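Local coordinates for mbDLG-3 protein (PDB 6X1N), which probably binds the C-terminal tails of partner proteins, as the third PDZ domain of a longer choanoflagellate Dlg scaffold that may also associate with protein kinases, at residues V8-G13 against G53-G58; S41-L44 against A49-S52; N65-A70 against A78-H83. One frame throughout, in Å; residues are numbered along the deposited sequence.

Contact 1 (V8-G13 against G53-G58)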
loop_
_atom_site.group_PDB
_atom_site.type_symbol
_atom_site.label_atom_id
_atom_site.label_comp_id
_atom_site.label_asym_id
_atom_site.label_seq_id
_atom_site.Cartn_x
_atom_site.Cartn_y
_atom_site.Cartn_z
ATOM N N VAL A 8 -9.361 -0.672 5.326
ATOM C CA VAL A 8 -9.249 -2.114 5.485
ATOM C C VAL A 8 -8.319 -2.389 6.653
ATOM O O VAL A 8 -7.251 -1.778 6.755
ATOM C CB VAL A 8 -8.684 -2.757 4.203
ATOM C CG1 VAL A 8 -8.541 -4.258 4.375
ATOM C CG2 VAL A 8 -9.573 -2.429 3.006
ATOM N N THR A 9 -8.713 -3.299 7.533
ATOM C CA THR A 9 -7.823 -3.795 8.571
ATOM C C THR A 9 -7.444 -5.222 8.220
ATOM O O THR A 9 -8.318 -6.073 8.033
ATOM C CB THR A 9 -8.484 -3.747 9.946
ATOM O OG1 THR A 9 -8.755 -2.384 10.288
ATOM C CG2 THR A 9 -7.561 -4.353 10.994
ATOM N N LEU A 10 -6.153 -5.472 8.091
ATOM C CA LEU A 10 -5.636 -6.801 7.826
ATOM C C LEU A 10 -4.942 -7.321 9.069
ATOM O O LEU A 10 -4.284 -6.562 9.788
ATOM C CB LEU A 10 -4.620 -6.779 6.687
ATOM C CG LEU A 10 -5.091 -6.252 5.331
ATOM C CD1 LEU A 10 -3.927 -6.287 4.356
ATOM C CD2 LEU A 10 -6.252 -7.070 4.803
ATOM N N TYR A 11 -5.076 -8.616 9.304
ATOM C CA TYR A 11 -4.401 -9.297 10.394
ATOM C C TYR A 11 -3.400 -10.277 9.796
ATOM O O TYR A 11 -3.735 -11.021 8.869
ATOM C CB TYR A 11 -5.429 -10.011 11.271
ATOM C CG TYR A 11 -4.835 -10.993 12.237
ATOM C CD1 TYR A 11 -3.911 -10.591 13.186
ATOM C CD2 TYR A 11 -5.206 -12.327 12.203
ATOM C CE1 TYR A 11 -3.360 -11.500 14.074
ATOM C CE2 TYR A 11 -4.671 -13.239 13.087
ATOM C CZ TYR A 11 -3.748 -12.819 14.018
ATOM O OH TYR A 11 -3.208 -13.725 14.901
ATOM N N LYS A 12 -2.171 -10.269 10.321
ATOM C CA LYS A 12 -1.083 -11.016 9.695
ATOM C C LYS A 12 -1.410 -12.500 9.580
ATOM O O LYS A 12 -1.099 -13.135 8.566
ATOM C CB LYS A 12 0.202 -10.787 10.485
ATOM C CG LYS A 12 1.398 -11.543 9.963
ATOM C CD LYS A 12 2.637 -11.222 10.782
ATOM C CE LYS A 12 3.874 -11.820 10.145
ATOM N NZ LYS A 12 5.105 -11.520 10.929
ATOM N N GLY A 13 -2.062 -13.062 10.591
ATOM C CA GLY A 13 -2.524 -14.422 10.485
ATOM C C GLY A 13 -1.402 -15.439 10.308
ATOM O O GLY A 13 -0.236 -15.206 10.640
ATOM N N GLY A 53 -10.500 -9.441 0.073
ATOM C CA GLY A 53 -11.168 -9.071 -1.159
ATOM C C GLY A 53 -11.289 -7.583 -1.381
ATOM O O GLY A 53 -11.996 -7.161 -2.299
ATOM N N GLN A 54 -10.610 -6.771 -0.576
ATOM C CA GLN A 54 -10.753 -5.322 -0.649
ATOM C C GLN A 54 -9.410 -4.620 -0.778
ATOM O O GLN A 54 -9.304 -3.429 -0.474
ATOM C CB GLN A 54 -11.548 -4.784 0.542
ATOM C CG GLN A 54 -13.034 -5.142 0.480
ATOM C CD GLN A 54 -13.789 -4.386 -0.623
ATOM O OE1 GLN A 54 -14.106 -3.201 -0.475
ATOM N NE2 GLN A 54 -14.093 -5.076 -1.724
ATOM N N VAL A 55 -8.389 -5.338 -1.225
ATOM C CA VAL A 55 -7.050 -4.810 -1.448
ATOM C C VAL A 55 -6.639 -5.243 -2.845
ATOM O O VAL A 55 -6.667 -6.443 -3.145
ATOM C CB VAL A 55 -6.059 -5.354 -0.406
ATOM C CG1 VAL A 55 -4.675 -4.773 -0.619
ATOM C CG2 VAL A 55 -6.572 -5.098 1.023
ATOM N N PHE A 56 -6.272 -4.291 -3.703
ATOM C CA PHE A 56 -6.049 -4.594 -5.104
ATOM C C PHE A 56 -4.705 -4.064 -5.572
ATOM O O PHE A 56 -4.278 -2.970 -5.191
ATOM C CB PHE A 56 -7.127 -3.947 -5.992
ATOM C CG PHE A 56 -8.536 -4.299 -5.608
ATOM C CD1 PHE A 56 -8.916 -5.614 -5.435
ATOM C CD2 PHE A 56 -9.474 -3.300 -5.423
ATOM C CE1 PHE A 56 -10.225 -5.923 -5.095
ATOM C CE2 PHE A 56 -10.768 -3.602 -5.079
ATOM C CZ PHE A 56 -11.149 -4.911 -4.916
ATOM N N GLU A 57 -4.068 -4.810 -6.468
ATOM C CA GLU A 57 -2.927 -4.261 -7.180
ATOM C C GLU A 57 -3.328 -2.957 -7.861
ATOM O O GLU A 57 -4.440 -2.826 -8.383
ATOM C CB GLU A 57 -2.437 -5.269 -8.214
ATOM C CG GLU A 57 -1.234 -4.739 -8.948
ATOM C CD GLU A 57 -0.601 -5.728 -9.891
ATOM O OE1 GLU A 57 -0.916 -6.944 -9.815
ATOM O OE2 GLU A 57 0.220 -5.261 -10.717
ATOM N N GLY A 58 -2.439 -1.970 -7.810
ATOM C CA GLY A 58 -2.731 -0.659 -8.350
ATOM C C GLY A 58 -3.415 0.286 -7.392
ATOM O O GLY A 58 -3.685 1.438 -7.768
#

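Contact 2 (S41-L44 against A49-S52)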
loop_
_atom_site.group_PDB
_atom_site.type_symbol
_atom_site.label_atom_id
_atom_site.label_comp_id
_atom_site.label_asym_id
_atom_site.label_seq_id
_atom_site.Cartn_x
_atom_site.Cartn_y
_atom_site.Cartn_z
ATOM N N SER A 41 1.620 -3.543 -5.312
ATOM C CA SER A 41 2.156 -4.080 -6.556
ATOM C C SER A 41 1.819 -5.547 -6.801
ATOM O O SER A 41 2.062 -6.029 -7.909
ATOM C CB SER A 41 3.678 -3.883 -6.611
ATOM O OG SER A 41 4.287 -4.452 -5.464
ATOM N N ARG A 42 1.274 -6.266 -5.819
ATOM C CA ARG A 42 0.875 -7.646 -6.075
ATOM C C ARG A 42 0.009 -8.113 -4.923
ATOM O O ARG A 42 0.289 -7.798 -3.767
ATOM C CB ARG A 42 2.115 -8.551 -6.159
ATOM C CG ARG A 42 1.874 -9.923 -6.740
ATOM C CD ARG A 42 1.677 -9.888 -8.236
ATOM N NE ARG A 42 1.658 -11.262 -8.738
ATOM C CZ ARG A 42 2.611 -11.819 -9.483
ATOM N NH1 ARG A 42 3.664 -11.115 -9.872
ATOM N NH2 ARG A 42 2.489 -13.084 -9.866
ATOM N N ILE A 43 -1.026 -8.884 -5.244
ATOM C CA ILE A 43 -1.804 -9.611 -4.244
ATOM C C ILE A 43 -1.353 -11.063 -4.286
ATOM O O ILE A 43 -1.464 -11.719 -5.329
ATOM C CB ILE A 43 -3.310 -9.511 -4.518
ATOM C CG1 ILE A 43 -3.747 -8.048 -4.602
ATOM C CG2 ILE A 43 -4.086 -10.246 -3.443
ATOM C CD1 ILE A 43 -3.462 -7.224 -3.343
ATOM N N LEU A 44 -0.869 -11.570 -3.161
ATOM C CA LEU A 44 -0.352 -12.933 -3.153
ATOM C C LEU A 44 -1.496 -13.944 -3.122
ATOM O O LEU A 44 -2.593 -13.633 -2.648
ATOM C CB LEU A 44 0.567 -13.144 -1.954
ATOM C CG LEU A 44 1.735 -12.154 -1.850
ATOM C CD1 LEU A 44 2.772 -12.625 -0.830
ATOM C CD2 LEU A 44 2.383 -11.868 -3.190
ATOM N N ALA A 49 -4.590 -10.120 2.497
ATOM C CA ALA A 49 -5.104 -9.228 1.462
ATOM C C ALA A 49 -6.091 -9.943 0.550
ATOM O O ALA A 49 -7.183 -9.432 0.286
ATOM C CB ALA A 49 -3.965 -8.622 0.651
ATOM N N ILE A 50 -5.748 -11.141 0.074
ATOM C CA ILE A 50 -6.677 -11.855 -0.803
ATOM C C ILE A 50 -7.925 -12.273 -0.038
ATOM O O ILE A 50 -9.043 -12.226 -0.575
ATOM C CB ILE A 50 -5.988 -13.028 -1.533
ATOM C CG1 ILE A 50 -6.881 -13.547 -2.663
ATOM C CG2 ILE A 50 -5.611 -14.164 -0.565
ATOM C CD1 ILE A 50 -6.186 -14.559 -3.549
ATOM N N GLU A 51 -7.770 -12.667 1.229
ATOM C CA GLU A 51 -8.929 -13.062 2.023
ATOM C C GLU A 51 -9.897 -11.902 2.218
ATOM O O GLU A 51 -11.117 -12.112 2.261
ATOM C CB GLU A 51 -8.468 -13.645 3.363
ATOM C CG GLU A 51 -7.797 -15.002 3.226
ATOM C CD GLU A 51 -7.234 -15.538 4.528
ATOM O OE1 GLU A 51 -7.505 -14.959 5.601
ATOM O OE2 GLU A 51 -6.504 -16.548 4.477
ATOM N N SER A 52 -9.377 -10.677 2.307
ATOM C CA SER A 52 -10.225 -9.508 2.502
ATOM C C SER A 52 -11.057 -9.213 1.263
ATOM O O SER A 52 -12.193 -8.741 1.381
ATOM C CB SER A 52 -9.365 -8.294 2.851
ATOM O OG SER A 52 -8.785 -7.705 1.700
HETATM O O HOH W 1 -3.088 -12.170 -0.141
#

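Contact 3 (N65-A70 against A78-H83)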
loop_
_atom_site.group_PDB
_atom_site.type_symbol
_atom_site.label_atom_id
_atom_site.label_comp_id
_atom_site.label_asym_id
_atom_site.label_seq_id
_atom_site.Cartn_x
_atom_site.Cartn_y
_atom_site.Cartn_z
ATOM N N ASN A 65 -1.522 2.343 9.308
ATOM C CA ASN A 65 -1.323 2.408 10.755
ATOM C C ASN A 65 -1.167 3.848 11.234
ATOM O O ASN A 65 -0.298 4.168 12.044
ATOM C CB ASN A 65 -0.163 1.517 11.202
ATOM C CG ASN A 65 -0.504 0.048 11.105
ATOM O OD1 ASN A 65 -1.665 -0.304 10.912
ATOM N ND2 ASN A 65 0.488 -0.812 11.247
ATOM N N GLY A 66 -2.019 4.726 10.711
ATOM C CA GLY A 66 -2.016 6.121 11.100
ATOM C C GLY A 66 -0.936 6.979 10.475
ATOM O O GLY A 66 -0.895 8.184 10.756
ATOM N N GLN A 67 -0.064 6.412 9.642
ATOM C CA GLN A 67 1.040 7.146 9.033
ATOM C C GLN A 67 0.656 7.566 7.620
ATOM O O GLN A 67 0.288 6.724 6.797
ATOM C CB GLN A 67 2.309 6.299 9.004
ATOM C CG GLN A 67 2.663 5.686 10.348
ATOM C CD GLN A 67 2.663 6.704 11.468
ATOM O OE1 GLN A 67 1.855 6.621 12.398
ATOM N NE2 GLN A 67 3.565 7.676 11.384
ATOM N N ASP A 68 0.733 8.867 7.352
ATOM C CA ASP A 68 0.504 9.404 6.019
ATOM C C ASP A 68 1.650 8.969 5.110
ATOM O O ASP A 68 2.810 9.310 5.362
ATOM C CB ASP A 68 0.476 10.926 6.149
ATOM C CG ASP A 68 0.148 11.640 4.852
ATOM O OD1 ASP A 68 0.275 11.069 3.754
ATOM O OD2 ASP A 68 -0.240 12.823 4.929
ATOM N N LEU A 69 1.335 8.229 4.047
ATOM C CA LEU A 69 2.352 7.719 3.135
ATOM C C LEU A 69 2.446 8.498 1.824
ATOM O O LEU A 69 3.050 8.006 0.867
ATOM C CB LEU A 69 2.140 6.231 2.861
ATOM C CG LEU A 69 2.214 5.316 4.080
ATOM C CD1 LEU A 69 2.037 3.865 3.647
ATOM C CD2 LEU A 69 3.519 5.487 4.833
ATOM N N ALA A 70 1.896 9.717 1.764
ATOM C CA ALA A 70 1.898 10.445 0.498
ATOM C C ALA A 70 3.303 10.592 -0.069
ATOM O O ALA A 70 3.499 10.509 -1.290
ATOM C CB ALA A 70 1.253 11.823 0.680
ATOM N N ALA A 78 8.150 -0.271 3.333
ATOM C CA ALA A 78 8.454 -1.677 3.587
ATOM C C ALA A 78 8.933 -1.871 5.014
ATOM O O ALA A 78 8.606 -2.877 5.661
ATOM C CB ALA A 78 9.499 -2.176 2.592
ATOM N N ASN A 79 9.683 -0.901 5.531
ATOM C CA ASN A 79 10.164 -0.961 6.903
ATOM C C ASN A 79 9.007 -0.841 7.886
ATOM O O ASN A 79 8.954 -1.574 8.880
ATOM C CB ASN A 79 11.177 0.166 7.104
ATOM C CG ASN A 79 12.126 -0.080 8.256
ATOM O OD1 ASN A 79 12.913 -1.033 8.245
ATOM N ND2 ASN A 79 12.099 0.820 9.237
ATOM N N LEU A 80 8.064 0.067 7.612
ATOM C CA LEU A 80 6.874 0.195 8.447
ATOM C C LEU A 80 6.159 -1.149 8.575
ATOM O O LEU A 80 5.840 -1.594 9.684
ATOM C CB LEU A 80 5.955 1.273 7.853
ATOM C CG LEU A 80 4.680 1.636 8.619
ATOM C CD1 LEU A 80 4.969 2.121 10.027
ATOM C CD2 LEU A 80 3.875 2.667 7.848
ATOM N N VAL A 81 5.950 -1.830 7.450
ATOM C CA VAL A 81 5.288 -3.135 7.462
ATOM C C VAL A 81 6.105 -4.153 8.244
ATOM O O VAL A 81 5.573 -4.880 9.094
ATOM C CB VAL A 81 5.039 -3.630 6.028
ATOM C CG1 VAL A 81 4.473 -5.061 6.059
ATOM C CG2 VAL A 81 4.105 -2.700 5.309
ATOM N N LYS A 82 7.402 -4.249 7.935
ATOM C CA LYS A 82 8.245 -5.276 8.538
ATOM C C LYS A 82 8.341 -5.104 10.046
ATOM O O LYS A 82 8.544 -6.087 10.768
ATOM C CB LYS A 82 9.631 -5.245 7.890
ATOM C CG LYS A 82 10.572 -6.368 8.329
ATOM C CD LYS A 82 10.155 -7.739 7.786
ATOM C CE LYS A 82 11.129 -8.827 8.244
ATOM N NZ LYS A 82 10.680 -10.194 7.845
ATOM N N HIS A 83 8.168 -3.882 10.540
ATOM C CA HIS A 83 8.311 -3.567 11.957
ATOM C C HIS A 83 7.024 -3.720 12.765
ATOM O O HIS A 83 7.061 -3.544 13.987
ATOM C CB HIS A 83 8.869 -2.151 12.145
ATOM C CG HIS A 83 10.329 -2.028 11.837
ATOM N ND1 HIS A 83 11.149 -1.117 12.469
ATOM C CD2 HIS A 83 11.115 -2.699 10.962
ATOM C CE1 HIS A 83 12.378 -1.233 11.997
ATOM N NE2 HIS A 83 12.383 -2.186 11.081
#

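Contact 1 (V8-G13 against G53-G58)
Val8 and Leu10 of edge strand 6-11 make a small apolar contact with Val55, in the loop that runs from helix 48-52 to strand 59-64. No hydrogen bond crosses the contact. The apolar part centres on one methyl group, CG2 of Val55. CG2 of Val55 takes CG1 of Val8 at 4.0 Å, and CD2 of Leu10 approaches that same CG2 of Val55 at 4.3 Å. The two strand residues are two apart, so their side chains leave the same side of the strand. Val8 CG1 is anti to its backbone N (chi1 179°); CG2 is thereby set beside that N, on the side of Gln54. CG2 of Val8 lies 3.6 Å from the carbonyl O of Gln54 and 3.9 Å from Gln54 CB, and the two side chains cross at about a right angle. The Gln54 chain then bends at chi2 and leads away. Its NE2 donates to the carbonyl O of Gly53 at 3.0 Å, from above the carbonyl plane, with a bent N-H...O angle of 137°. Gln54 O accepts a hydrogen bond from Arg6 NH1. Gly53, just past the helix, has positive phi and turns the chain out of it. Val55 is buried: it also touches Ala49, Ile40, Ile43 and Leu93. This is the margin of the PDZ core, where a short helix and the loop after it close over one end of the curled antiparallel sheet.

Contact 2 (S41-L44 against A49-S52)
A water bridges Leu44 and Ile50 just past the end of strand 38-43, facing the first turn of helix 48-52. It donates to the carbonyl O of Leu44 and accepts from the backbone N of Ile50, each at 2.9 Å. It thus satisfies an amide early in that turn. Leu44 O also lies 3.6 Å from CB of Ile50, and the CG2 and CD1 methyls of that isoleucine are near it too. Ile43 gives the apolar half of the contact. Its CG2, opposite the backbone N, rests 3.9 Å from Ile50 CB. Its CG1 branch sits beside the backbone N (chi1 -56°) and carries CD1 to 4.3 Å from CB of Ala49. Ser52 OG donates to Ala49 O at 2.7 Å and accepts from Gln54 N. In the PDZ fold the contact joins a strand to the next helix. Strand 38-43 pairs with strand 19-22 and has a classic beta bulge, in which Ser41 and Arg42 both face Ser20. Leu44 makes a backbone hydrogen bond with Gly18, and Ala49 one with Phe17. Both partners belong to the Gly-Phe-Gly-Phe sequence that probably corresponds to the carboxylate-binding loop. Val55 packs on both Ile43 and Ala49.

Contact 3 (N65-A70 against A78-H83)
Leu80 of helix 74-82 packs against Gln67 and Leu69, on and just after the second strand of a beta hairpin of the PDZ fold. The hairpin joins strands 59-64 and 67-68. Its turn is Asn65-Gly66, and the positive phi of both residues fits a type I' turn. The contact is carried by one methyl of the leucine. Leu80 CD2 meets CG of Gln67 at 4.1 Å, and CB of the glutamine lies at about the same distance. CD2 of Leu69 reaches Leu80 CD2 at 4.1 Å. Leu80 extends away from its helix with CG opposite the backbone N (chi1 -176°), and this carries CD2 to the hairpin. The contact is purely apolar, and the aliphatic part of Gln67 does the work of a hydrophobic side chain. The chain after the hairpin is held by an Asx turn: Asp68 OD1 accepts from the backbone N of Ala70 at 2.9 Å, nearly along the C-O bond, with an angle of 162° at the hydrogen. Helix 74-82 corresponds to the helix that flanks the peptide groove in PDZ domains, and this contact joins it to the hairpin. Leu69 is buried and also touches Ile61 and Met64. Met64 of strand 59-64 lies against Leu80 and Val81 as well. Asn65 reaches strand 88-95, another partner of strand 59-64, where its OD1 accepts from Thr90 N.

From the N terminus, strand 6-11 comes first, and contact 1 brings the chain back to it at 53-58. That closes a long loop, and contact 2 lies within it, closing a short one between strand 38-43 and helix 48-52. Their centres are about 6 Å apart and they touch: Val55 O meets Ile43 CD1 at 3.3 Å, and Leu10 CD2 meets Ser52 CB at 3.9 Å. Contact 3 opens only after both have closed. It closes the short loop from the hairpin to helix 74-82, and its centre is about 14 Å from that of contact 1 and about 17 Å from that of contact 2. All three contacts reach the same antiparallel sheet, and helices 48-52 and 74-82 are tied to it separately.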